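Side-chain contacts in putative short-chain dehydrogenase/reductase (PDB 5JY1), which binds NAD and is probably an oxidoreductase of the short-chain dehydrogenase/reductase family, perhaps a 3-oxoacyl-[acyl-carrier-protein] reductase: residues Ser123-Ala126 against Thr127-Met131; Ala169-Val172 against Gly173-Ser177; Asn148-Ile152 against Asp153-Gly157. All coordinates share one frame; numbering follows the deposited sequence.

Contact 1: residues Ser123-Ala126 against Thr127-Met131; sequences SLWA and TWWAM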
ATOM      1  N   SER A 123     -11.815  -3.506 -20.309  1.00 21.60           N
ATOM      2  CA  SER A 123     -11.648  -2.928 -18.982  1.00 20.20           C
ATOM      3  C   SER A 123     -11.154  -1.487 -19.056  1.00 20.23           C
ATOM      4  O   SER A 123     -11.877  -0.556 -18.682  1.00 18.67           O
ATOM      5  CB  SER A 123     -10.693  -3.792 -18.144  1.00 28.70           C
ATOM      6  OG  SER A 123     -11.272  -5.063 -17.889  1.00 33.18           O
ATOM      7  N   LEU A 124      -9.955  -1.277 -19.596  1.00 15.32           N
ATOM      8  CA  LEU A 124      -9.310   0.022 -19.424  1.00 11.49           C
ATOM      9  C   LEU A 124      -9.897   1.071 -20.359  1.00 14.02           C
ATOM     10  O   LEU A 124     -10.312   2.143 -19.909  1.00 15.50           O
ATOM     11  CB  LEU A 124      -7.800  -0.112 -19.633  1.00 14.97           C
ATOM     12  CG  LEU A 124      -6.971   1.132 -19.331  1.00 17.37           C
ATOM     13  CD1 LEU A 124      -7.253   1.623 -17.916  1.00 21.58           C
ATOM     14  CD2 LEU A 124      -5.480   0.826 -19.516  1.00 18.37           C
ATOM     15  N   TRP A 125      -9.922   0.795 -21.668  1.00 16.64           N
ATOM     16  CA  TRP A 125     -10.463   1.773 -22.608  1.00 15.91           C
ATOM     17  C   TRP A 125     -11.931   2.066 -22.321  1.00 19.88           C
ATOM     18  O   TRP A 125     -12.367   3.226 -22.364  1.00 16.03           O
ATOM     19  CB  TRP A 125     -10.285   1.272 -24.038  1.00 14.71           C
ATOM     20  CG  TRP A 125      -8.890   1.484 -24.560  1.00 20.18           C
ATOM     21  CD1 TRP A 125      -7.886   0.559 -24.638  1.00 21.11           C
ATOM     22  CD2 TRP A 125      -8.350   2.708 -25.069  1.00 18.24           C
ATOM     23  NE1 TRP A 125      -6.746   1.138 -25.170  1.00 18.22           N
ATOM     24  CE2 TRP A 125      -7.014   2.454 -25.448  1.00 17.34           C
ATOM     25  CE3 TRP A 125      -8.877   3.994 -25.255  1.00 19.40           C
ATOM     26  CZ2 TRP A 125      -6.194   3.440 -26.009  1.00 19.38           C
ATOM     27  CZ3 TRP A 125      -8.064   4.972 -25.794  1.00 18.32           C
ATOM     28  CH2 TRP A 125      -6.736   4.689 -26.173  1.00 16.64           C
ATOM     29  N   ALA A 126     -12.709   1.027 -22.028  1.00 15.26           N
ATOM     30  CA  ALA A 126     -14.116   1.239 -21.693  1.00 16.76           C
ATOM     31  C   ALA A 126     -14.272   2.220 -20.539  1.00 17.18           C
ATOM     32  O   ALA A 126     -15.148   3.093 -20.571  1.00 17.20           O
ATOM     33  CB  ALA A 126     -14.772  -0.092 -21.342  1.00 17.15           C
ATOM     34  N   THR A 127     -13.452   2.067 -19.492  1.00 13.61           N
ATOM     35  CA  THR A 127     -13.508   2.971 -18.348  1.00 15.80           C
ATOM     36  C   THR A 127     -13.080   4.379 -18.743  1.00 16.69           C
ATOM     37  O   THR A 127     -13.745   5.361 -18.398  1.00 12.94           O
ATOM     38  CB  THR A 127     -12.622   2.424 -17.224  1.00 15.58           C
ATOM     39  OG1 THR A 127     -13.164   1.186 -16.755  1.00 17.28           O
ATOM     40  CG2 THR A 127     -12.532   3.395 -16.068  1.00 14.77           C
ATOM     41  N   TRP A 128     -11.968   4.488 -19.472  1.00 14.49           N
ATOM     42  CA  TRP A 128     -11.485   5.771 -19.982  1.00 12.81           C
ATOM     43  C   TRP A 128     -12.554   6.511 -20.783  1.00 14.59           C
ATOM     44  O   TRP A 128     -12.815   7.696 -20.541  1.00 14.78           O
ATOM     45  CB  TRP A 128     -10.242   5.504 -20.842  1.00 12.74           C
ATOM     46  CG  TRP A 128      -9.659   6.632 -21.688  1.00 14.50           C
ATOM     47  CD1 TRP A 128      -9.976   6.933 -22.980  1.00 17.69           C
ATOM     48  CD2 TRP A 128      -8.583   7.511 -21.326  1.00 14.13           C
ATOM     49  NE1 TRP A 128      -9.191   7.970 -23.434  1.00 16.59           N
ATOM     50  CE2 TRP A 128      -8.325   8.340 -22.434  1.00 14.71           C
ATOM     51  CE3 TRP A 128      -7.806   7.669 -20.172  1.00 15.78           C
ATOM     52  CZ2 TRP A 128      -7.338   9.325 -22.417  1.00 14.69           C
ATOM     53  CZ3 TRP A 128      -6.835   8.650 -20.155  1.00 15.25           C
ATOM     54  CH2 TRP A 128      -6.607   9.464 -21.262  1.00 14.41           C
ATOM     55  N   TRP A 129     -13.173   5.830 -21.755  1.00 14.59           N
ATOM     56  CA  TRP A 129     -14.171   6.483 -22.599  1.00 15.41           C
ATOM     57  C   TRP A 129     -15.387   6.905 -21.786  1.00 14.20           C
ATOM     58  O   TRP A 129     -15.924   8.003 -21.974  1.00 15.64           O
ATOM     59  CB  TRP A 129     -14.603   5.543 -23.722  1.00 15.87           C
ATOM     60  CG  TRP A 129     -13.595   5.356 -24.804  1.00 16.30           C
ATOM     61  CD1 TRP A 129     -12.740   6.295 -25.301  1.00 16.54           C
ATOM     62  CD2 TRP A 129     -13.332   4.146 -25.524  1.00 17.56           C
ATOM     63  NE1 TRP A 129     -11.961   5.743 -26.301  1.00 18.57           N
ATOM     64  CE2 TRP A 129     -12.305   4.425 -26.452  1.00 19.86           C
ATOM     65  CE3 TRP A 129     -13.860   2.852 -25.468  1.00 20.19           C
ATOM     66  CZ2 TRP A 129     -11.802   3.460 -27.321  1.00 22.73           C
ATOM     67  CZ3 TRP A 129     -13.359   1.891 -26.338  1.00 22.67           C
ATOM     68  CH2 TRP A 129     -12.340   2.203 -27.250  1.00 20.43           C
ATOM     69  N   ALA A 130     -15.845   6.039 -20.883  1.00 15.11           N
ATOM     70  CA  ALA A 130     -17.046   6.368 -20.128  1.00 16.60           C
ATOM     71  C   ALA A 130     -16.784   7.498 -19.143  1.00 14.16           C
ATOM     72  O   ALA A 130     -17.629   8.385 -18.979  1.00 14.75           O
ATOM     73  CB  ALA A 130     -17.570   5.126 -19.410  1.00 17.28           C
ATOM     74  N   MET A 131     -15.621   7.488 -18.479  1.00 12.56           N
ATOM     75  CA  MET A 131     -15.283   8.583 -17.565  1.00 12.13           C
ATOM     76  C   MET A 131     -15.256   9.923 -18.282  1.00 14.04           C
ATOM     77  O   MET A 131     -15.812  10.911 -17.792  1.00 15.78           O
ATOM     78  CB  MET A 131     -13.930   8.319 -16.903  1.00 14.06           C
ATOM     79  CG  MET A 131     -13.993   7.200 -15.900  1.00 14.05           C
ATOM     80  SD  MET A 131     -12.380   6.780 -15.204  1.00 14.62           S
ATOM     81  CE  MET A 131     -11.891   8.330 -14.504  1.00 14.47           C
TER
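Trp125 meets both tryptophans of the next helical turn. The edge of its six-membered ring is turned toward the face of the Trp128 five-membered ring in a T-shaped pair, with centroids 5.2 Å apart and planes at 75°. Against Trp129 the rings are oblique, inclined by 40°, with Trp125 CE3 3.6 Å from Trp129 CZ2. Trp125 CB adds a CH-pi contact over one face of Trp129, 4.0 Å from the centroid of its six-membered ring. Trp129 CG, anti to its own carbonyl carbon (chi1 -73°), brings that face under Trp125 CB. Trp125 O, which accepts Trp129 N at 2.8 Å, also lies over the rim of one face of the Trp129 ring. On another side of helix 113-141, Ser123 O takes two bonds from Thr127, one from N and one from OG1 (2.9 Å), arriving from opposite faces of the carbonyl plane. Further out, Asp113 of the second subunit accepts from Trp128 NE1 through OD1 and from Trp129 NE1 through OD2. The aromatic cluster thus presents two indole N-H groups to a single carboxylate, a pairing that fixes both rings at the subunit interface and would probably favour the ionised form of that aspartate.

Contact 2: residues Ala169-Val172 against Gly173-Ser177; sequences AGIV and GLTRS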
ATOM      1  N   ALA A 169      -4.927  -3.138 -13.004  1.00 14.13           N
ATOM      2  CA  ALA A 169      -3.971  -2.243 -12.363  1.00 13.50           C
ATOM      3  C   ALA A 169      -3.990  -0.866 -13.022  1.00 15.17           C
ATOM      4  O   ALA A 169      -3.953   0.162 -12.331  1.00 14.44           O
ATOM      5  CB  ALA A 169      -2.563  -2.850 -12.411  1.00 13.84           C
ATOM      6  N   GLY A 170      -4.051  -0.827 -14.357  1.00 14.09           N
ATOM      7  CA  GLY A 170      -4.204   0.449 -15.045  1.00 13.63           C
ATOM      8  C   GLY A 170      -5.418   1.231 -14.572  1.00 17.05           C
ATOM      9  O   GLY A 170      -5.369   2.461 -14.448  1.00 13.03           O
ATOM     10  N   ILE A 171      -6.517   0.527 -14.284  1.00 13.75           N
ATOM     11  CA  ILE A 171      -7.731   1.178 -13.786  0.52 14.91           C
ATOM     12  C   ILE A 171      -7.439   1.955 -12.507  1.00 15.45           C
ATOM     13  O   ILE A 171      -7.967   3.051 -12.290  1.00 14.09           O
ATOM     14  CB  ILE A 171      -8.842   0.134 -13.561  0.52 16.08           C
ATOM     15  CG1 ILE A 171      -9.287  -0.481 -14.885  0.52 16.83           C
ATOM     16  CG2 ILE A 171     -10.032   0.761 -12.834  0.52 17.36           C
ATOM     17  CD1 ILE A 171     -10.067   0.471 -15.752  0.52 16.94           C
ATOM     18  N   VAL A 172      -6.605   1.392 -11.628  1.00 14.99           N
ATOM     19  CA  VAL A 172      -6.270   2.089 -10.388  1.00 12.75           C
ATOM     20  C   VAL A 172      -5.508   3.378 -10.676  1.00 14.69           C
ATOM     21  O   VAL A 172      -5.779   4.425 -10.071  1.00 11.63           O
ATOM     22  CB  VAL A 172      -5.483   1.162  -9.441  1.00 15.21           C
ATOM     23  CG1 VAL A 172      -5.047   1.928  -8.197  1.00 14.48           C
ATOM     24  CG2 VAL A 172      -6.326  -0.048  -9.059  1.00 17.12           C
ATOM     25  N   GLY A 173      -4.547   3.331 -11.603  1.00 13.54           N
ATOM     26  CA  GLY A 173      -3.833   4.548 -11.956  1.00 13.17           C
ATOM     27  C   GLY A 173      -4.751   5.604 -12.545  1.00 12.72           C
ATOM     28  O   GLY A 173      -4.622   6.792 -12.239  1.00 12.57           O
ATOM     29  N   LEU A 174      -5.700   5.179 -13.388  1.00 12.02           N
ATOM     30  CA  LEU A 174      -6.651   6.114 -13.983  1.00 12.66           C
ATOM     31  C   LEU A 174      -7.579   6.698 -12.923  1.00 13.70           C
ATOM     32  O   LEU A 174      -7.886   7.898 -12.951  1.00 12.60           O
ATOM     33  CB  LEU A 174      -7.445   5.396 -15.075  1.00 11.69           C
ATOM     34  CG  LEU A 174      -8.536   6.201 -15.790  1.00 11.21           C
ATOM     35  CD1 LEU A 174      -7.958   7.489 -16.379  1.00 15.52           C
ATOM     36  CD2 LEU A 174      -9.185   5.338 -16.873  1.00 13.74           C
ATOM     37  N   THR A 175      -8.010   5.862 -11.971  1.00 13.32           N
ATOM     38  CA  THR A 175      -8.856   6.312 -10.869  1.00 12.05           C
ATOM     39  C   THR A 175      -8.173   7.413 -10.065  1.00 11.85           C
ATOM     40  O   THR A 175      -8.757   8.469  -9.795  1.00 12.77           O
ATOM     41  CB  THR A 175      -9.182   5.120  -9.961  1.00 12.31           C
ATOM     42  OG1 THR A 175      -9.899   4.128 -10.709  1.00 13.78           O
ATOM     43  CG2 THR A 175     -10.013   5.563  -8.739  1.00 11.77           C
ATOM     44  N   ARG A 176      -6.924   7.176  -9.664  1.00  9.83           N
ATOM     45  CA  ARG A 176      -6.199   8.192  -8.909  1.00 11.64           C
ATOM     46  C   ARG A 176      -6.008   9.475  -9.716  1.00 13.19           C
ATOM     47  O   ARG A 176      -6.089  10.573  -9.157  1.00 12.88           O
ATOM     48  CB  ARG A 176      -4.851   7.628  -8.454  1.00 11.58           C
ATOM     49  CG  ARG A 176      -4.997   6.430  -7.519  1.00 14.48           C
ATOM     50  CD  ARG A 176      -3.626   5.855  -7.200  1.00 16.05           C
ATOM     51  NE  ARG A 176      -3.687   4.718  -6.281  1.00 14.99           N
ATOM     52  CZ  ARG A 176      -2.793   3.733  -6.283  1.00 18.78           C
ATOM     53  NH1 ARG A 176      -1.791   3.746  -7.161  1.00 19.68           N
ATOM     54  NH2 ARG A 176      -2.909   2.727  -5.425  1.00 20.14           N
ATOM     55  N   SER A 177      -5.735   9.363 -11.024  1.00 12.56           N
ATOM     56  CA  SER A 177      -5.509  10.555 -11.835  1.00 12.28           C
ATOM     57  C   SER A 177      -6.755  11.419 -11.887  1.00 13.15           C
ATOM     58  O   SER A 177      -6.694  12.642 -11.722  1.00 11.84           O
ATOM     59  CB  SER A 177      -5.102  10.164 -13.262  1.00 11.77           C
ATOM     60  OG  SER A 177      -3.965   9.324 -13.285  1.00 13.62           O
TER
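Val172 lays its CG1 methyl over the guanidinium of Arg176 one turn further along helix 162-182. The methyl sits above the middle of one face, 3.5 Å from Arg176 CZ, and the two side chains run side by side in the same direction. With CG1 trans to the backbone N (chi1 176°), the valine torsion sets this branch over the guanidinium of the arginine, whose own chain is extended from CG to NE and passes by Val172 O, with CG 3.3 Å from that oxygen. The same carbonyl accepts the backbone N-H of Arg176 at 3.0 Å. Arg176 NH1 donates to Thr154 O of the second subunit, and the side chain also packs on Glu155 there.

On a different side of the helix, Thr175 bonds back to Ile171 O twice. Thr175 OG1 donates to Ile171 O at 2.7 Å from above the carbonyl plane, 39° out of it, and Thr175 N reaches the same oxygen at 2.8 Å from the opposite face. Thr175 OG1 is also hydrogen-bonded to Asn148 ND2 of strand 144-149, joining the helix to the central sheet. Ser177 repeats the double grip on Gly173 O, where OG (2.8 Å) and N come from opposite faces; OG is bonded to Asn165 ND2 of the second subunit as well. Both buried hydroxyls therefore spend their proton inside the helix and still engage a side-chain amide beyond it. The arginine has a hydrocarbon cover over one guanidinium face while NH1 donates across the subunit interface, an arrangement suited to a charged group at such a boundary.

Contact 3: residues Asn148-Ile152 against Asp153-Gly157; sequences NFYSI and DTETG. With NAD (nicotinamide-adenine-dinucleotide), chain E.
Past Phe149 the backbone leaves strand 144-149 and turns into the short helix 153-156, Ser151 capping its start. The capping bond runs from Asp153 N to Ser151 OG over 3.0 Å and is fairly straight at 163°. Lying anti to its backbone N, Ser151 OG is set where it can meet both Asp153 N and the nicotinamide ring of NAD, 3.4 Å from C5N. A water bonded to Ser151 OG makes a weak bond to Asp153 OD2, whose protein partner is His161. Ser151 O is gripped twice by Thr154: OG1 donates at 2.8 Å, nearly in line with the carbonyl, and the backbone N donates from well above its plane. Thr154 OG1 also comes to the edge of the Tyr150 ring, 3.4 Å from Tyr150 CD2. Farther round that edge, Tyr150 OH donates to Glu155 OE2 at 2.8 Å. The carboxylate is met on its syn side, 31° out of plane, and stands almost perpendicular to the ring, at 83°. Glu155 OE1 is held by His252, so each carboxylate oxygen has a partner, which would probably favour its ionised form. Ile152 O accepts from both Glu155 N and Thr156 N, closing the turn.

The segment spans the C-terminal end of strand 144-149 in the Rossmann-type sheet and forms part of the NAD pocket, where the placing of Ser151, Tyr164 and Lys168 is consistent with the Ser-Tyr-Lys triad of the SDR family. Helix 162-182 flanks it, with Val172 against Tyr150, Tyr164 against Ser151 and Lys168 against Thr154, while Tyr150 also packs on strands 187-194 and 250-253.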
ATOM      1  N   ASN A 148     -15.141   2.817 -10.097  1.00 15.20           N
ATOM      2  CA  ASN A 148     -14.482   1.848 -10.958  1.00 14.40           C
ATOM      3  C   ASN A 148     -14.284   0.541 -10.199  1.00 19.13           C
ATOM      4  O   ASN A 148     -14.316   0.505  -8.971  1.00 20.99           O
ATOM      5  CB  ASN A 148     -13.137   2.386 -11.454  1.00 11.56           C
ATOM      6  CG  ASN A 148     -13.304   3.576 -12.365  1.00 16.66           C
ATOM      7  OD1 ASN A 148     -14.307   3.678 -13.072  1.00 15.88           O
ATOM      8  ND2 ASN A 148     -12.333   4.488 -12.355  1.00 15.22           N
ATOM      9  N   PHE A 149     -14.119  -0.549 -10.941  1.00 20.24           N
ATOM     10  CA  PHE A 149     -13.923  -1.866 -10.348  0.74 19.47           C
ATOM     11  C   PHE A 149     -12.575  -2.424 -10.772  1.00 22.71           C
ATOM     12  O   PHE A 149     -12.277  -2.504 -11.966  1.00 20.94           O
ATOM     13  CB  PHE A 149     -15.045  -2.828 -10.742  0.74 19.29           C
ATOM     14  CG  PHE A 149     -16.296  -2.654  -9.928  0.74 20.23           C
ATOM     15  CD1 PHE A 149     -16.447  -3.313  -8.725  0.74 21.66           C
ATOM     16  CD2 PHE A 149     -17.303  -1.811 -10.351  0.74 21.22           C
ATOM     17  CE1 PHE A 149     -17.592  -3.153  -7.958  0.74 25.18           C
ATOM     18  CE2 PHE A 149     -18.455  -1.651  -9.594  0.74 23.92           C
ATOM     19  CZ  PHE A 149     -18.600  -2.323  -8.397  0.74 26.69           C
ATOM     20  N   TYR A 150     -11.758  -2.802  -9.794  1.00 16.57           N
ATOM     21  CA  TYR A 150     -10.522  -3.500 -10.112  1.00 17.08           C
ATOM     22  C   TYR A 150     -10.601  -4.849  -9.404  1.00 18.54           C
ATOM     23  O   TYR A 150     -11.709  -5.368  -9.209  1.00 17.89           O
ATOM     24  CB  TYR A 150      -9.285  -2.652  -9.757  1.00 15.58           C
ATOM     25  CG  TYR A 150      -8.875  -2.578  -8.298  1.00 16.79           C
ATOM     26  CD1 TYR A 150      -9.658  -1.912  -7.361  1.00 14.92           C
ATOM     27  CD2 TYR A 150      -7.668  -3.131  -7.873  1.00 18.82           C
ATOM     28  CE1 TYR A 150      -9.262  -1.833  -6.024  1.00 16.97           C
ATOM     29  CE2 TYR A 150      -7.268  -3.059  -6.563  1.00 19.54           C
ATOM     30  CZ  TYR A 150      -8.064  -2.414  -5.641  1.00 18.92           C
ATOM     31  OH  TYR A 150      -7.652  -2.355  -4.338  1.00 18.62           O
ATOM     32  N   SER A 151      -9.473  -5.450  -9.036  1.00 17.13           N
ATOM     33  CA  SER A 151      -9.526  -6.794  -8.491  1.00 17.02           C
ATOM     34  C   SER A 151      -8.357  -7.034  -7.552  1.00 17.70           C
ATOM     35  O   SER A 151      -7.249  -6.526  -7.760  1.00 17.46           O
ATOM     36  CB  SER A 151      -9.516  -7.853  -9.603  1.00 16.61           C
ATOM     37  OG  SER A 151      -9.467  -9.163  -9.048  1.00 17.53           O
ATOM     38  N   ILE A 152      -8.615  -7.846  -6.525  1.00 15.83           N
ATOM     39  CA  ILE A 152      -7.555  -8.349  -5.657  1.00 14.92           C
ATOM     40  C   ILE A 152      -6.486  -9.087  -6.456  1.00 18.26           C
ATOM     41  O   ILE A 152      -5.331  -9.164  -6.021  1.00 14.75           O
ATOM     42  CB  ILE A 152      -8.168  -9.246  -4.556  1.00 16.46           C
ATOM     43  CG1 ILE A 152      -7.119  -9.644  -3.520  1.00 19.64           C
ATOM     44  CG2 ILE A 152      -8.765 -10.506  -5.163  1.00 17.49           C
ATOM     45  CD1 ILE A 152      -7.700 -10.399  -2.357  1.00 20.70           C
ATOM     46  N   ASP A 153      -6.843  -9.622  -7.634  1.00 17.31           N
ATOM     47  CA  ASP A 153      -5.854 -10.297  -8.476  1.00 14.23           C
ATOM     48  C   ASP A 153      -4.715  -9.368  -8.881  1.00 14.50           C
ATOM     49  O   ASP A 153      -3.595  -9.839  -9.133  1.00 15.44           O
ATOM     50  CB  ASP A 153      -6.520 -10.861  -9.737  1.00 17.00           C
ATOM     51  CG  ASP A 153      -7.377 -12.093  -9.467  1.00 19.70           C
ATOM     52  OD1 ASP A 153      -7.418 -12.605  -8.319  1.00 20.01           O
ATOM     53  OD2 ASP A 153      -7.993 -12.569 -10.440  1.00 21.84           O
ATOM     54  N   THR A 154      -4.977  -8.055  -8.987  1.00 16.27           N
ATOM     55  CA  THR A 154      -3.916  -7.109  -9.337  1.00 18.11           C
ATOM     56  C   THR A 154      -2.885  -6.982  -8.238  1.00 17.61           C
ATOM     57  O   THR A 154      -1.777  -6.498  -8.499  1.00 17.03           O
ATOM     58  CB  THR A 154      -4.460  -5.701  -9.605  1.00 16.57           C
ATOM     59  OG1 THR A 154      -4.930  -5.127  -8.372  1.00 19.44           O
ATOM     60  CG2 THR A 154      -5.592  -5.740 -10.594  1.00 18.56           C
ATOM     61  N   GLU A 155      -3.245  -7.357  -7.014  1.00 12.41           N
ATOM     62  CA  GLU A 155      -2.369  -7.239  -5.863  1.00 12.77           C
ATOM     63  C   GLU A 155      -1.672  -8.548  -5.520  1.00 15.79           C
ATOM     64  O   GLU A 155      -0.554  -8.525  -4.986  1.00 15.93           O
ATOM     65  CB  GLU A 155      -3.182  -6.728  -4.661  1.00 14.23           C
ATOM     66  CG  GLU A 155      -3.637  -5.287  -4.871  1.00 15.73           C
ATOM     67  CD  GLU A 155      -4.887  -4.888  -4.105  1.00 21.01           C
ATOM     68  OE1 GLU A 155      -5.625  -5.777  -3.628  1.00 18.47           O
ATOM     69  OE2 GLU A 155      -5.147  -3.662  -4.019  1.00 17.51           O
ATOM     70  N   THR A 156      -2.293  -9.686  -5.827  1.00 14.12           N
ATOM     71  CA  THR A 156      -1.638 -10.973  -5.629  1.00 13.22           C
ATOM     72  C   THR A 156      -0.892 -11.441  -6.867  1.00 13.53           C
ATOM     73  O   THR A 156      -0.169 -12.440  -6.789  1.00 16.19           O
ATOM     74  CB  THR A 156      -2.645 -12.064  -5.232  1.00 16.80           C
ATOM     75  OG1 THR A 156      -3.534 -12.321  -6.331  1.00 16.87           O
ATOM     76  CG2 THR A 156      -3.472 -11.639  -4.028  1.00 15.04           C
ATOM     77  N   GLY A 157      -1.067 -10.761  -8.006  1.00 13.84           N
ATOM     78  CA  GLY A 157      -0.533 -11.258  -9.264  1.00 14.46           C
ATOM     79  C   GLY A 157      -1.090 -12.628  -9.593  1.00 16.15           C
ATOM     80  O   GLY A 157      -0.340 -13.547  -9.925  1.00 17.21           O
TER
HETATM   81  PA  NAD E 301     -20.092 -10.969 -14.974  0.84 24.54           P
HETATM   82  O1A NAD E 301     -19.327 -11.803 -15.957  0.84 26.92           O
HETATM   83  O2A NAD E 301     -21.020 -11.780 -14.081  0.84 30.02           O
HETATM   84  O5B NAD E 301     -20.966  -9.778 -15.753  0.84 21.58           O
HETATM   85  C5B NAD E 301     -20.312  -9.100 -16.767  0.84 20.55           C
HETATM   86  C4B NAD E 301     -21.366  -8.167 -17.491  0.84 21.09           C
HETATM   87  O4B NAD E 301     -20.742  -7.445 -18.358  0.84 20.86           O
HETATM   88  C3B NAD E 301     -22.352  -9.077 -18.303  0.84 27.25           C
HETATM   89  O3B NAD E 301     -23.668  -8.679 -18.072  0.84 25.20           O
HETATM   90  C2B NAD E 301     -21.930  -8.839 -19.733  0.84 31.24           C
HETATM   91  O2B NAD E 301     -23.055  -9.150 -20.691  0.84 27.98           O
HETATM   92  C1B NAD E 301     -21.604  -7.560 -19.712  0.84 25.99           C
HETATM   93  N9A NAD E 301     -20.753  -7.214 -20.836  0.84 20.98           N
HETATM   94  C8A NAD E 301     -19.789  -7.977 -21.357  0.84 23.64           C
HETATM   95  N7A NAD E 301     -19.251  -7.320 -22.364  0.84 25.49           N
HETATM   96  C5A NAD E 301     -19.881  -6.147 -22.471  0.84 21.22           C
HETATM   97  C6A NAD E 301     -19.704  -5.094 -23.371  0.84 19.96           C
HETATM   98  N6A NAD E 301     -18.818  -4.817 -24.493  0.84 22.79           N
HETATM   99  N1A NAD E 301     -20.462  -4.019 -23.274  0.84 19.48           N
HETATM  100  C2A NAD E 301     -21.421  -3.945 -22.291  0.84 18.91           C
HETATM  101  N3A NAD E 301     -21.606  -4.965 -21.419  0.84 19.70           N
HETATM  102  C4A NAD E 301     -20.809  -6.076 -21.524  0.84 20.19           C
HETATM  103  O3  NAD E 301     -18.994 -10.141 -14.060  0.84 24.44           O
HETATM  104  PN  NAD E 301     -18.916  -9.996 -12.437  0.84 27.36           P
HETATM  105  O1N NAD E 301     -18.363 -11.286 -11.850  0.84 27.40           O
HETATM  106  O2N NAD E 301     -20.270  -9.673 -11.779  0.84 26.55           O
HETATM  107  O5D NAD E 301     -17.810  -8.800 -12.137  0.84 26.66           O
HETATM  108  C5D NAD E 301     -18.188  -7.443 -12.358  0.84 25.32           C
HETATM  109  C4D NAD E 301     -16.969  -6.500 -12.087  0.84 24.73           C
HETATM  110  O4D NAD E 301     -16.387  -6.817 -10.932  0.84 23.27           O
HETATM  111  C3D NAD E 301     -15.913  -6.734 -13.173  0.84 27.44           C
HETATM  112  O3D NAD E 301     -15.282  -5.587 -13.491  0.84 24.96           O
HETATM  113  C2D NAD E 301     -14.931  -7.719 -12.494  0.84 28.03           C
HETATM  114  O2D NAD E 301     -13.635  -7.627 -13.219  0.84 26.87           O
HETATM  115  C1D NAD E 301     -14.880  -7.287 -11.252  0.84 26.40           C
HETATM  116  N1N NAD E 301     -14.515  -8.329 -10.306  0.84 28.64           N
HETATM  117  C2N NAD E 301     -15.422  -9.263  -9.911  0.84 22.78           C
HETATM  118  C3N NAD E 301     -15.070 -10.266  -9.004  0.84 22.74           C
HETATM  119  C7N NAD E 301     -16.068 -11.310  -8.563  0.84 23.83           C
HETATM  120  O7N NAD E 301     -15.810 -12.065  -7.637  0.84 26.17           O
HETATM  121  N7N NAD E 301     -17.311 -11.428  -9.219  0.84 25.62           N
HETATM  122  C4N NAD E 301     -13.792 -10.307  -8.509  0.84 24.35           C
HETATM  123  C5N NAD E 301     -12.890  -9.379  -8.893  0.84 29.73           C
HETATM  124  C6N NAD E 301     -13.252  -8.372  -9.800  0.84 30.72           C
HETATM  125  O   HOH W   1     -10.500 -11.478 -10.143  1.00 42.49           O

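Along the chain the three contacts follow in series, contact 1 first, then contact 3 and then contact 2; none nests in or crosses another. Each is local: contacts 1 and 2 span successive turns within helices 113-141 and 162-182, and contact 3 closes the turn from strand 144-149 into helix 153-156. In space the two long helices pack together, Leu174 meeting Trp128 and Ile171, in the conformer given, lying near Leu124 and Thr127. Asn148 of contact 3 lies against both, touching Thr127 and Met131 of contact 1 and Ile171 of contact 2. The contacts thus join two helices flanking the parallel sheet to its strand 144-149, and all three touch the second subunit.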